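Local coordinates for protein ectonucleotide pyrophosphatase/phosphodiesterase family member 5 (Mus musculus, PDB 5VEO) that probably hydrolyses phosphodiester bonds of a restricted set of nucleotide substrates at a zinc centre, as an ectoenzyme of the nucleotide pyrophosphatase/phosphodiesterase family, at residues Q14-V19 / N218-S223; V53-A58 / S253-I258; T64-L69 / P108-N113. The protein carries 1 engineered substitution. All coordinates share one frame; numbering follows the deposited sequence.

The three contacts lie in the alkaline-phosphatase-like catalytic fold. Contact 1 pairs strands 16-21 and 218-222 in the middle of the eight-stranded mixed sheet. Contact 3, its centre about 14 Å from that of contact 1, joins the end of helix 58-67 to the start of helix 109-115, and L65 CD1 packs on T222 CG2 at 4.1 Å. Contact 2, about 26 Å from contact 1 and about 21 Å from contact 3, centre to centre, ties the loop before helix 58-67 to the four-stranded antiparallel sheet. Along the chain contact 3 is nested within both others, while contacts 1 and 2 interleave. Helix 58-67 runs from the nucleotide phosphate in contact 2 to the packing of contact 3.

Contact 1 (Q14-V19 / N218-S223); sequences QKVLVV and NLIVTS
The side-chain amide of N218 bridges to the chain at Q14 and K15: its ND2 gives one hydrogen bond to Q14 OE1 at 2.8 Å and another to K15 O at 3.0 Å. Q14 OE1 lies almost in the amide plane of N218, though the two amide planes are turned 40° apart. K15 O is gripped twice, since the backbone N of N218 also donates to it, from the opposite face of the carbonyl plane. For this, chi1 -65° sets N218 CG beside the backbone N, and chi2 turns ND2 toward Q14 and K15. Beyond, the strands run parallel: L17 N donates to N218 O, I220 N to L17 O, V19 N to I220 O and T222 N to V19 O, the last three at 2.8 Å. On one face V16 CG1 meets I220 CD1 at 3.8 Å. On the other, L17 and L219 lie alongside each other, pointing the same way, and V19 CG2 presses on L219 CD1 at 3.6 Å. The amide oxygen, N218 OD1, accepts from A344 N. These are neighbouring parallel strands in the interior of the mixed central sheet of an alkaline-phosphatase-like fold, with helices on both faces. Strand 16-21 is flanked on its far edge by strand 168-173, and strand 218-222 by the antiparallel strand 338-341; helix 359-366 packs over V16, V18 and I220, whereas helix 190-210 packs over V19, L219 and V221.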
loop_
_atom_site.group_PDB
_atom_site.type_symbol
_atom_site.label_atom_id
_atom_site.label_comp_id
_atom_site.label_asym_id
_atom_site.label_seq_id
_atom_site.Cartn_x
_atom_site.Cartn_y
_atom_site.Cartn_z
ATOM N N GLN A 14 10.110 -23.501 -0.468
ATOM C CA GLN A 14 8.816 -22.884 -0.213
ATOM C C GLN A 14 8.478 -21.891 -1.325
ATOM O O GLN A 14 9.351 -21.285 -1.958
ATOM C CB GLN A 14 8.767 -22.147 1.140
ATOM C CG GLN A 14 8.865 -22.971 2.470
ATOM C CD GLN A 14 7.651 -23.852 2.807
ATOM O OE1 GLN A 14 6.522 -23.548 2.455
ATOM N NE2 GLN A 14 7.901 -24.947 3.520
ATOM N N LYS A 15 7.189 -21.724 -1.549
ATOM C CA LYS A 15 6.660 -20.790 -2.524
ATOM C C LYS A 15 5.711 -19.858 -1.801
ATOM O O LYS A 15 5.093 -20.252 -0.809
ATOM C CB LYS A 15 5.909 -21.494 -3.587
ATOM C CG LYS A 15 6.809 -22.465 -4.350
ATOM C CD LYS A 15 6.105 -22.955 -5.564
ATOM C CE LYS A 15 4.898 -23.811 -5.226
ATOM N NZ LYS A 15 5.185 -25.271 -5.331
ATOM N N VAL A 16 5.577 -18.649 -2.334
ATOM C CA VAL A 16 4.729 -17.631 -1.709
ATOM C C VAL A 16 3.978 -16.869 -2.794
ATOM O O VAL A 16 4.566 -16.463 -3.807
ATOM C CB VAL A 16 5.561 -16.652 -0.864
ATOM C CG1 VAL A 16 4.618 -15.585 -0.241
ATOM C CG2 VAL A 16 6.351 -17.350 0.226
ATOM N N LEU A 17 2.678 -16.666 -2.568
ATOM C CA LEU A 17 1.843 -15.780 -3.370
ATOM C C LEU A 17 1.309 -14.694 -2.448
ATOM O O LEU A 17 0.603 -15.014 -1.495
ATOM C CB LEU A 17 0.682 -16.548 -3.999
ATOM C CG LEU A 17 -0.363 -15.722 -4.732
ATOM C CD1 LEU A 17 0.273 -14.784 -5.786
ATOM C CD2 LEU A 17 -1.408 -16.597 -5.351
ATOM N N VAL A 18 1.673 -13.440 -2.721
ATOM C CA VAL A 18 1.170 -12.285 -1.975
ATOM C C VAL A 18 0.079 -11.645 -2.809
ATOM O O VAL A 18 0.300 -11.273 -3.977
ATOM C CB VAL A 18 2.281 -11.272 -1.662
ATOM C CG1 VAL A 18 1.720 -10.070 -0.853
ATOM C CG2 VAL A 18 3.427 -11.931 -0.928
ATOM N N VAL A 19 -1.098 -11.505 -2.209
ATOM C CA VAL A 19 -2.241 -10.877 -2.844
ATOM C C VAL A 19 -2.543 -9.591 -2.104
ATOM O O VAL A 19 -2.676 -9.610 -0.878
ATOM C CB VAL A 19 -3.473 -11.790 -2.826
ATOM C CG1 VAL A 19 -4.631 -11.103 -3.519
ATOM C CG2 VAL A 19 -3.142 -13.117 -3.469
ATOM N N ASN A 218 2.386 -20.841 -0.067
ATOM C CA ASN A 218 1.978 -20.022 1.075
ATOM C C ASN A 218 1.275 -18.791 0.518
ATOM O O ASN A 218 1.922 -17.935 -0.098
ATOM C CB ASN A 218 3.188 -19.647 1.916
ATOM C CG ASN A 218 3.829 -20.866 2.564
ATOM O OD1 ASN A 218 3.277 -21.432 3.497
ATOM N ND2 ASN A 218 4.965 -21.301 2.028
ATOM N N LEU A 219 -0.048 -18.737 0.699
ATOM C CA LEU A 219 -0.883 -17.643 0.221
ATOM C C LEU A 219 -1.014 -16.596 1.323
ATOM O O LEU A 219 -1.479 -16.908 2.419
ATOM C CB LEU A 219 -2.261 -18.163 -0.181
ATOM C CG LEU A 219 -3.337 -17.140 -0.514
ATOM C CD1 LEU A 219 -2.917 -16.313 -1.730
ATOM C CD2 LEU A 219 -4.650 -17.825 -0.765
ATOM N N ILE A 220 -0.612 -15.368 1.031
ATOM C CA ILE A 220 -0.685 -14.268 1.985
ATOM C C ILE A 220 -1.625 -13.254 1.364
ATOM O O ILE A 220 -1.382 -12.792 0.249
ATOM C CB ILE A 220 0.701 -13.665 2.268
ATOM C CG1 ILE A 220 1.617 -14.732 2.904
ATOM C CG2 ILE A 220 0.575 -12.394 3.125
ATOM C CD1 ILE A 220 3.036 -14.333 3.037
ATOM N N VAL A 221 -2.716 -12.933 2.067
ATOM C CA VAL A 221 -3.729 -12.015 1.568
ATOM C C VAL A 221 -3.688 -10.775 2.452
ATOM O O VAL A 221 -3.935 -10.859 3.663
ATOM C CB VAL A 221 -5.131 -12.641 1.563
ATOM C CG1 VAL A 221 -6.169 -11.634 1.057
ATOM C CG2 VAL A 221 -5.138 -13.914 0.717
ATOM N N THR A 222 -3.392 -9.627 1.865
ATOM C CA THR A 222 -3.289 -8.416 2.663
ATOM C C THR A 222 -3.713 -7.225 1.811
ATOM O O THR A 222 -4.449 -7.376 0.828
ATOM C CB THR A 222 -1.875 -8.325 3.280
ATOM O OG1 THR A 222 -1.826 -7.268 4.251
ATOM C CG2 THR A 222 -0.783 -8.134 2.241
ATOM N N SER A 223 -3.315 -6.037 2.236
ATOM C CA SER A 223 -3.695 -4.805 1.565
ATOM C C SER A 223 -2.707 -3.721 1.970
ATOM O O SER A 223 -1.812 -3.934 2.803
ATOM C CB SER A 223 -5.134 -4.432 1.916
ATOM O OG SER A 223 -5.609 -3.350 1.154
#

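Contact 2 (V53-A58 / S253-I258); sequences VFITKA and SPVAAI. Engineered in segment 53-58: A58 (natural residue Thr). With AMP (adenosine monophosphate), chain Q.
Loop 53-58 supplies K57 and A58 to the AMP pocket of this alkaline-phosphatase-like fold; it leads into helix 58-67 and here leans on the start of strand 255-260 in the four-stranded antiparallel sheet. K57 is the N-cap residue of the helix, and A58, an engineered replacement of the natural threonine, begins it. A58 N donates to O1P of the bound AMP at 2.9 Å with an N-H...O angle of 162°, leaving the phosphate at the N-terminal end of the helix, whose dipole would probably favour its negative charge. AMP is also held by N79 and Y143. Across the contact the apolar part gathers on V255: its CG2 meets F54 CZ at 3.9 Å and I55 CG2 at the same distance. I55 CG2 also lies over one face of the F54 ring, toward the rim, so the two neighbours present a joint surface to the valine. A cis peptide links F54 to I55, and another links S253 to P254. Outside the two segments, the F54 ring stacks with W291 and meets Y293 edge to face. K57 CE comes up to P254 CD at 3.9 Å, the lysine chain being bent at chi2 (-98°). Its NZ is hydrogen-bonded to H325 O, whose own residue is a zinc ligand. Between K57 and S253 there is no direct hydrogen bond; one water bridges them, accepting from K57 NZ at 3.2 Å and donating to S253 O at 2.8 Å.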
loop_
_atom_site.group_PDB
_atom_site.type_symbol
_atom_site.label_atom_id
_atom_site.label_comp_id
_atom_site.label_asym_id
_atom_site.label_seq_id
_atom_site.Cartn_x
_atom_site.Cartn_y
_atom_site.Cartn_z
ATOM N N VAL A 53 2.364 1.882 6.904
ATOM C CA VAL A 53 3.286 3.010 6.961
ATOM C C VAL A 53 2.625 4.295 6.481
ATOM O O VAL A 53 1.713 4.317 5.635
ATOM C CB VAL A 53 4.607 2.784 6.187
ATOM C CG1 VAL A 53 5.351 1.584 6.734
ATOM C CG2 VAL A 53 4.409 2.686 4.711
ATOM N N PHE A 54 3.151 5.393 7.014
ATOM C CA PHE A 54 2.763 6.738 6.620
ATOM C C PHE A 54 3.541 7.165 5.389
ATOM O O PHE A 54 4.755 6.907 5.324
ATOM C CB PHE A 54 3.049 7.682 7.782
ATOM C CG PHE A 54 2.502 9.065 7.627
ATOM C CD1 PHE A 54 1.165 9.343 7.887
ATOM C CD2 PHE A 54 3.338 10.113 7.285
ATOM C CE1 PHE A 54 0.677 10.639 7.785
ATOM C CE2 PHE A 54 2.850 11.407 7.195
ATOM C CZ PHE A 54 1.523 11.665 7.434
ATOM N N ILE A 55 2.918 7.826 4.411
ATOM C CA ILE A 55 1.479 8.059 4.323
ATOM C C ILE A 55 0.763 6.797 3.860
ATOM O O ILE A 55 1.308 5.980 3.128
ATOM C CB ILE A 55 1.163 9.250 3.382
ATOM C CG1 ILE A 55 1.497 8.932 1.922
ATOM C CG2 ILE A 55 1.891 10.495 3.849
ATOM C CD1 ILE A 55 1.122 10.040 0.958
ATOM N N THR A 56 -0.499 6.661 4.268
ATOM C CA THR A 56 -1.220 5.405 4.099
ATOM C C THR A 56 -1.927 5.366 2.739
ATOM O O THR A 56 -3.167 5.270 2.628
ATOM C CB THR A 56 -2.181 5.182 5.274
ATOM O OG1 THR A 56 -3.053 6.311 5.449
ATOM C CG2 THR A 56 -1.424 4.919 6.573
ATOM N N LYS A 57 -1.090 5.423 1.689
ATOM C CA LYS A 57 -1.484 5.335 0.284
ATOM C C LYS A 57 -0.817 4.130 -0.380
ATOM O O LYS A 57 0.085 3.491 0.179
ATOM C CB LYS A 57 -1.126 6.632 -0.473
ATOM C CG LYS A 57 -1.738 7.906 0.111
ATOM C CD LYS A 57 -2.938 8.302 -0.605
ATOM C CE LYS A 57 -3.490 9.664 -0.287
ATOM N NZ LYS A 57 -4.940 9.609 -0.722
ATOM N N ALA A 58 -1.233 3.826 -1.611
ATOM C CA ALA A 58 -0.806 2.600 -2.290
ATOM C C ALA A 58 0.700 2.522 -2.516
ATOM O O ALA A 58 1.317 1.484 -2.249
ATOM C CB ALA A 58 -1.531 2.468 -3.628
ATOM N N SER A 253 -4.573 15.706 -0.681
ATOM C CA SER A 253 -5.344 15.336 0.524
ATOM C C SER A 253 -5.173 13.856 0.789
ATOM O O SER A 253 -5.174 13.065 -0.150
ATOM C CB SER A 253 -6.829 15.670 0.364
ATOM O OG SER A 253 -7.544 15.541 1.591
ATOM N N PRO A 254 -5.072 13.463 2.070
ATOM C CA PRO A 254 -5.168 14.254 3.301
ATOM C C PRO A 254 -3.821 14.713 3.848
ATOM O O PRO A 254 -3.757 15.294 4.941
ATOM C CB PRO A 254 -5.835 13.287 4.260
ATOM C CG PRO A 254 -5.251 11.958 3.870
ATOM C CD PRO A 254 -5.106 12.015 2.368
ATOM N N VAL A 255 -2.757 14.483 3.096
ATOM C CA VAL A 255 -1.430 14.959 3.481
ATOM C C VAL A 255 -0.977 15.913 2.387
ATOM O O VAL A 255 -0.506 15.501 1.322
ATOM C CB VAL A 255 -0.448 13.813 3.708
ATOM C CG1 VAL A 255 0.932 14.356 4.121
ATOM C CG2 VAL A 255 -1.023 12.874 4.777
ATOM N N ALA A 256 -1.168 17.199 2.629
ATOM C CA ALA A 256 -0.817 18.224 1.656
ATOM C C ALA A 256 0.688 18.459 1.709
ATOM O O ALA A 256 1.227 18.883 2.739
ATOM C CB ALA A 256 -1.589 19.510 1.944
ATOM N N ALA A 257 1.350 18.177 0.609
ATOM C CA ALA A 257 2.790 18.347 0.487
ATOM C C ALA A 257 2.987 19.660 -0.244
ATOM O O ALA A 257 2.633 19.771 -1.421
ATOM C CB ALA A 257 3.408 17.176 -0.265
ATOM N N ILE A 258 3.501 20.661 0.471
ATOM C CA ILE A 258 3.477 22.055 0.039
ATOM C C ILE A 258 4.906 22.532 -0.185
ATOM O O ILE A 258 5.752 22.428 0.709
ATOM C CB ILE A 258 2.747 22.932 1.068
ATOM C CG1 ILE A 258 1.254 22.578 1.065
ATOM C CG2 ILE A 258 2.956 24.437 0.773
ATOM C CD1 ILE A 258 0.464 23.194 2.179
HETATM P P AMP Q . -4.458 4.394 -3.711
HETATM O O1P AMP Q . -3.357 5.169 -3.051
HETATM O O2P AMP Q . -5.761 5.199 -3.770
HETATM O O3P AMP Q . -4.695 3.026 -3.077
HETATM O "O5'" AMP Q . -4.034 4.101 -5.227
HETATM C "C5'" AMP Q . -4.613 2.976 -5.905
HETATM C "C4'" AMP Q . -4.857 3.212 -7.369
HETATM O "O4'" AMP Q . -3.611 3.147 -8.049
HETATM C "C3'" AMP Q . -5.728 2.135 -8.018
HETATM O "O3'" AMP Q . -7.015 2.641 -8.299
HETATM C "C2'" AMP Q . -5.007 1.774 -9.320
HETATM O "O2'" AMP Q . -5.801 1.826 -10.474
HETATM C "C1'" AMP Q . -3.872 2.776 -9.379
HETATM N N9 AMP Q . -2.660 2.230 -9.949
HETATM C C8 AMP Q . -1.896 1.237 -9.461
HETATM N N7 AMP Q . -0.832 1.036 -10.277
HETATM C C5 AMP Q . -0.948 1.939 -11.287
HETATM C C6 AMP Q . -0.174 2.298 -12.492
HETATM N N6 AMP Q . 0.958 1.633 -12.785
HETATM N N1 AMP Q . -0.627 3.293 -13.275
HETATM C C2 AMP Q . -1.752 3.979 -13.006
HETATM N N3 AMP Q . -2.511 3.725 -11.927
HETATM C C4 AMP Q . -2.151 2.717 -11.069
HETATM O O HOH W 1 -6.592 11.891 -2.197
#

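Contact 3 (T64-L69 / P108-N113); sequences TLVTGL and PIWITN
V66 carries the contact from the end of helix 58-67 onto the first turn of helix 109-115. Its CB faces I109 CG2 at 4.0 Å. From there the branches divide: CG1, anti to the carbonyl carbon (chi1 -61°), touches W110 CZ3, while CG2 meets both P108 CB at 3.8 Å and the same CZ3 atom. P108 CB also rests over one face of the indole, toward its rim, so proline and tryptophan together receive the valine. On the backbone, V66 O accepts a weak, bent hydrogen bond from I109 N at 2.8 Å and a CA-H...O contact from P108 CA. T67 adds its CG2 against P108 CA at 4.2 Å; its OG1 is hydrogen-bonded to Y63 O and accepts from L69 N at 3.2 Å. A valine in place of T67 would probably leave L69 N and Y63 O without their hydroxyl partner and free the turn after the helix to shift. F170 of strand 168-173 packs against both V66 and I109. G68 is first to leave helical angles, with positive phi, and T67 to L69 form an ST turn, where the helix exit abuts P108, N-cap residue of helix 109-115.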
loop_
_atom_site.group_PDB
_atom_site.type_symbol
_atom_site.label_atom_id
_atom_site.label_comp_id
_atom_site.label_asym_id
_atom_site.label_seq_id
_atom_site.Cartn_x
_atom_site.Cartn_y
_atom_site.Cartn_z
ATOM N N THR A 64 6.808 -0.744 0.726
ATOM C CA THR A 64 7.203 -1.249 2.038
ATOM C C THR A 64 7.052 -2.766 2.117
ATOM O O THR A 64 7.902 -3.452 2.694
ATOM C CB THR A 64 6.384 -0.557 3.132
ATOM O OG1 THR A 64 6.862 0.783 3.272
ATOM C CG2 THR A 64 6.513 -1.274 4.486
ATOM N N LEU A 65 5.987 -3.313 1.549
ATOM C CA LEU A 65 5.776 -4.749 1.658
ATOM C C LEU A 65 6.895 -5.532 0.995
ATOM O O LEU A 65 7.191 -6.650 1.420
ATOM C CB LEU A 65 4.432 -5.134 1.045
ATOM C CG LEU A 65 3.177 -4.639 1.780
ATOM C CD1 LEU A 65 1.915 -5.186 1.124
ATOM C CD2 LEU A 65 3.191 -4.974 3.261
ATOM N N VAL A 66 7.524 -4.973 -0.039
ATOM C CA VAL A 66 8.538 -5.703 -0.802
ATOM C C VAL A 66 9.957 -5.213 -0.512
ATOM O O VAL A 66 10.917 -5.707 -1.133
ATOM C CB VAL A 66 8.240 -5.687 -2.314
ATOM C CG1 VAL A 66 6.899 -6.351 -2.582
ATOM C CG2 VAL A 66 8.271 -4.265 -2.919
ATOM N N THR A 67 10.128 -4.322 0.479
ATOM C CA THR A 67 11.443 -3.860 0.931
ATOM C C THR A 67 11.654 -3.941 2.435
ATOM O O THR A 67 12.813 -3.964 2.872
ATOM C CB THR A 67 11.705 -2.401 0.520
ATOM O OG1 THR A 67 10.788 -1.530 1.192
ATOM C CG2 THR A 67 11.601 -2.202 -0.986
ATOM N N GLY A 68 10.590 -3.960 3.239
ATOM C CA GLY A 68 10.720 -3.930 4.681
ATOM C C GLY A 68 11.137 -2.591 5.234
ATOM O O GLY A 68 11.504 -2.514 6.414
ATOM N N LEU A 69 11.068 -1.536 4.421
ATOM C CA LEU A 69 11.563 -0.217 4.782
ATOM C C LEU A 69 10.432 0.781 4.985
ATOM O O LEU A 69 9.392 0.716 4.333
ATOM C CB LEU A 69 12.485 0.326 3.700
ATOM C CG LEU A 69 13.832 -0.402 3.541
ATOM C CD1 LEU A 69 14.495 0.021 2.242
ATOM C CD2 LEU A 69 14.711 -0.115 4.724
ATOM N N PRO A 108 13.497 -4.019 -4.422
ATOM C CA PRO A 108 12.366 -4.885 -4.066
ATOM C C PRO A 108 12.754 -6.354 -4.082
ATOM O O PRO A 108 13.687 -6.783 -4.773
ATOM C CB PRO A 108 11.323 -4.573 -5.143
ATOM C CG PRO A 108 12.156 -4.156 -6.334
ATOM C CD PRO A 108 13.310 -3.396 -5.745
ATOM N N ILE A 109 11.981 -7.134 -3.324
ATOM C CA ILE A 109 12.338 -8.518 -3.052
ATOM C C ILE A 109 12.410 -9.373 -4.323
ATOM O O ILE A 109 13.137 -10.368 -4.354
ATOM C CB ILE A 109 11.361 -9.106 -2.020
ATOM C CG1 ILE A 109 11.927 -10.428 -1.503
ATOM C CG2 ILE A 109 9.961 -9.271 -2.605
ATOM C CD1 ILE A 109 11.117 -11.038 -0.389
ATOM N N TRP A 110 11.673 -9.040 -5.378
ATOM C CA TRP A 110 11.776 -9.894 -6.565
ATOM C C TRP A 110 13.182 -9.867 -7.168
ATOM O O TRP A 110 13.646 -10.884 -7.711
ATOM C CB TRP A 110 10.718 -9.522 -7.606
ATOM C CG TRP A 110 10.594 -8.108 -8.033
ATOM C CD1 TRP A 110 11.324 -7.471 -8.998
ATOM C CD2 TRP A 110 9.621 -7.157 -7.580
ATOM N NE1 TRP A 110 10.882 -6.182 -9.163
ATOM C CE2 TRP A 110 9.847 -5.955 -8.292
ATOM C CE3 TRP A 110 8.600 -7.193 -6.634
ATOM C CZ2 TRP A 110 9.068 -4.822 -8.100
ATOM C CZ3 TRP A 110 7.842 -6.055 -6.434
ATOM C CH2 TRP A 110 8.074 -4.894 -7.154
ATOM N N ILE A 111 13.888 -8.742 -7.050
ATOM C CA ILE A 111 15.261 -8.680 -7.550
ATOM C C ILE A 111 16.170 -9.556 -6.701
ATOM O O ILE A 111 16.975 -10.329 -7.228
ATOM C CB ILE A 111 15.752 -7.224 -7.595
ATOM C CG1 ILE A 111 14.914 -6.466 -8.618
ATOM C CG2 ILE A 111 17.251 -7.137 -7.928
ATOM C CD1 ILE A 111 15.308 -5.024 -8.792
ATOM N N THR A 112 16.039 -9.465 -5.374
ATOM C CA THR A 112 16.830 -10.306 -4.477
ATOM C C THR A 112 16.557 -11.783 -4.729
ATOM O O THR A 112 17.489 -12.597 -4.802
ATOM C CB THR A 112 16.522 -9.923 -3.029
ATOM O OG1 THR A 112 16.861 -8.544 -2.833
ATOM C CG2 THR A 112 17.293 -10.775 -2.036
ATOM N N ASN A 113 15.286 -12.135 -4.907
ATOM C CA ASN A 113 14.892 -13.501 -5.224
ATOM C C ASN A 113 15.563 -13.989 -6.502
ATOM O O ASN A 113 16.025 -15.135 -6.575
ATOM C CB ASN A 113 13.377 -13.540 -5.374
ATOM C CG ASN A 113 12.823 -14.932 -5.473
ATOM O OD1 ASN A 113 13.135 -15.811 -4.664
ATOM N ND2 ASN A 113 11.948 -15.130 -6.441
#